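Local coordinates for Non-structural polyprotein (Sindbis virus, PDB 4GUA), which is a viral polyprotein precursor joining a cysteine protease of nsP2 to the macro and zinc-binding domains of nsP3, probably serving RNA replication through its processing, at residues A[265-270]-A[307-312]. Numbering follows the deposited sequence.
Sequences LVVKSY and LIFRQL
Leu265, Val266 and Val267 pair with Phe309, Ile308 and Leu307 as neighbouring antiparallel strands in the buried interior of a seven-stranded mixed sheet, the strand axes running at 163° to one another. Two hydrogen-bonded pairs define the register. Leu265 N gives to Phe309 O at 3.0 Å and Phe309 N returns a bond to Leu265 O; Val267 and Leu307 exchange the same two bonds. The donors Leu265 N and Val267 N lie in the planes of their acceptor carbonyls, whereas Leu307 N is tilted 34° from that of Val267. Between them the non-hydrogen-bonded pair Val266–Ile308 brings the CA atoms to 4.6 Å, and Val266 CA makes a CA-H...O contact with Leu307 O. Strand 263-269 is the last of the parallel run, bonded on its other flank to strand 224-227; strand 305-312 runs antiparallel to it and is flanked on its far side by strand 288-294. That order, 3-2-1-4-5-7-6, is the topology of a Rossmann-like methyltransferase sheet, consistent with the methyltransferase-like domain of alphavirus nsP2. On the face carrying Leu265, Val267, Leu307 and Phe309, which helix 237-257 packs against, Val267 CG1, set between its own N and carbonyl carbon (chi1 46°), reaches the edge of the Phe309 ring at CE1, 3.6 Å away. Leu265 O lies in the ring plane, 3.5 Å from Phe309 CD1. Toward the strand end, Ser269 OG abuts Leu307 CG while hydrogen-bonding Met305 O.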
loop_
_atom_site.group_PDB
_atom_site.type_symbol
_atom_site.label_atom_id
_atom_site.label_comp_id
_atom_site.label_asym_id
_atom_site.label_seq_id
_atom_site.Cartn_x
_atom_site.Cartn_y
_atom_site.Cartn_z
ATOM N N LEU A 265 -8.040 10.343 -12.100
ATOM C CA LEU A 265 -8.836 9.141 -12.302
ATOM C C LEU A 265 -9.595 8.781 -11.036
ATOM O O LEU A 265 -8.999 8.505 -10.014
ATOM C CB LEU A 265 -7.923 7.983 -12.690
ATOM C CG LEU A 265 -8.572 6.601 -12.746
ATOM C CD1 LEU A 265 -9.561 6.495 -13.885
ATOM C CD2 LEU A 265 -7.494 5.561 -12.894
ATOM N N VAL A 266 -10.917 8.817 -11.100
ATOM C CA VAL A 266 -11.764 8.348 -10.015
ATOM C C VAL A 266 -12.298 6.980 -10.412
ATOM O O VAL A 266 -12.854 6.840 -11.482
ATOM C CB VAL A 266 -12.942 9.324 -9.791
ATOM C CG1 VAL A 266 -13.932 8.773 -8.764
ATOM C CG2 VAL A 266 -12.425 10.693 -9.369
ATOM N N VAL A 267 -12.089 5.961 -9.586
ATOM C CA VAL A 267 -12.522 4.610 -9.943
ATOM C C VAL A 267 -13.177 3.904 -8.766
ATOM O O VAL A 267 -12.618 3.841 -7.675
ATOM C CB VAL A 267 -11.344 3.745 -10.468
ATOM C CG1 VAL A 267 -10.124 3.885 -9.573
ATOM C CG2 VAL A 267 -11.759 2.283 -10.589
ATOM N N LYS A 268 -14.360 3.352 -8.997
ATOM C CA LYS A 268 -15.096 2.690 -7.932
ATOM C C LYS A 268 -14.395 1.398 -7.482
ATOM O O LYS A 268 -13.963 0.577 -8.300
ATOM C CB LYS A 268 -16.525 2.390 -8.391
ATOM C CG LYS A 268 -17.267 1.451 -7.459
ATOM C CD LYS A 268 -18.684 1.178 -7.925
ATOM C CE LYS A 268 -19.571 2.409 -7.830
ATOM N NZ LYS A 268 -20.960 2.104 -8.272
ATOM N N SER A 269 -14.286 1.234 -6.167
ATOM C CA SER A 269 -13.698 0.042 -5.581
ATOM C C SER A 269 -14.404 -0.303 -4.285
ATOM O O SER A 269 -15.233 0.445 -3.790
ATOM C CB SER A 269 -12.210 0.244 -5.283
ATOM O OG SER A 269 -12.018 0.963 -4.071
ATOM N N TYR A 270 -14.094 -1.485 -3.783
ATOM C CA TYR A 270 -14.501 -1.937 -2.461
ATOM C C TYR A 270 -13.349 -1.831 -1.446
ATOM O O TYR A 270 -13.365 -2.455 -0.392
ATOM C CB TYR A 270 -15.164 -3.304 -2.585
ATOM C CG TYR A 270 -16.262 -3.209 -3.628
ATOM C CD1 TYR A 270 -17.560 -2.868 -3.268
ATOM C CD2 TYR A 270 -15.982 -3.380 -4.982
ATOM C CE1 TYR A 270 -18.557 -2.743 -4.217
ATOM C CE2 TYR A 270 -16.978 -3.258 -5.944
ATOM C CZ TYR A 270 -18.262 -2.935 -5.554
ATOM O OH TYR A 270 -19.257 -2.806 -6.498
ATOM N N LEU A 307 -11.886 5.401 -5.227
ATOM C CA LEU A 307 -10.477 5.779 -5.181
ATOM C C LEU A 307 -10.178 6.963 -6.102
ATOM O O LEU A 307 -10.558 6.978 -7.269
ATOM C CB LEU A 307 -9.607 4.594 -5.592
ATOM C CG LEU A 307 -9.753 3.327 -4.747
ATOM C CD1 LEU A 307 -8.947 2.189 -5.354
ATOM C CD2 LEU A 307 -9.334 3.577 -3.307
ATOM N N ILE A 308 -9.495 7.961 -5.558
ATOM C CA ILE A 308 -9.148 9.163 -6.304
ATOM C C ILE A 308 -7.636 9.292 -6.510
ATOM O O ILE A 308 -6.897 9.589 -5.584
ATOM C CB ILE A 308 -9.673 10.393 -5.540
ATOM C CG1 ILE A 308 -11.180 10.241 -5.316
ATOM C CG2 ILE A 308 -9.370 11.674 -6.297
ATOM C CD1 ILE A 308 -11.768 11.225 -4.344
ATOM N N PHE A 309 -7.187 9.061 -7.738
ATOM C CA PHE A 309 -5.789 9.248 -8.119
ATOM C C PHE A 309 -5.627 10.619 -8.784
ATOM O O PHE A 309 -6.269 10.894 -9.796
ATOM C CB PHE A 309 -5.367 8.144 -9.099
ATOM C CG PHE A 309 -5.572 6.751 -8.571
ATOM C CD1 PHE A 309 -6.804 6.130 -8.669
ATOM C CD2 PHE A 309 -4.531 6.055 -7.981
ATOM C CE1 PHE A 309 -6.998 4.839 -8.177
ATOM C CE2 PHE A 309 -4.717 4.764 -7.490
ATOM C CZ PHE A 309 -5.952 4.160 -7.591
ATOM N N ARG A 310 -4.766 11.472 -8.232
ATOM C CA ARG A 310 -4.669 12.861 -8.690
ATOM C C ARG A 310 -3.348 13.170 -9.392
ATOM O O ARG A 310 -2.274 12.854 -8.870
ATOM C CB ARG A 310 -4.797 13.813 -7.502
ATOM C CG ARG A 310 -6.150 13.838 -6.834
ATOM C CD ARG A 310 -6.163 14.853 -5.698
ATOM N NE ARG A 310 -7.369 14.739 -4.890
ATOM C CZ ARG A 310 -8.562 15.175 -5.274
ATOM N NH1 ARG A 310 -8.712 15.757 -6.460
ATOM N NH2 ARG A 310 -9.611 15.032 -4.479
ATOM N N GLN A 311 -3.437 13.855 -10.535
ATOM C CA GLN A 311 -2.253 14.295 -11.271
ATOM C C GLN A 311 -1.350 13.179 -11.787
ATOM O O GLN A 311 -0.324 12.867 -11.173
ATOM C CB GLN A 311 -1.427 15.261 -10.432
ATOM C CG GLN A 311 -2.113 16.567 -10.136
ATOM C CD GLN A 311 -1.222 17.489 -9.338
ATOM O OE1 GLN A 311 -0.771 18.516 -9.836
ATOM N NE2 GLN A 311 -0.950 17.116 -8.088
ATOM N N LEU A 312 -1.749 12.565 -12.900
ATOM C CA LEU A 312 -0.973 11.476 -13.487
ATOM C C LEU A 312 0.264 12.005 -14.190
ATOM O O LEU A 312 0.154 12.742 -15.163
ATOM C CB LEU A 312 -1.830 10.785 -14.551
ATOM C CG LEU A 312 -1.115 9.881 -15.562
ATOM C CD1 LEU A 312 -0.779 8.549 -14.931
ATOM C CD2 LEU A 312 -1.970 9.686 -16.798
#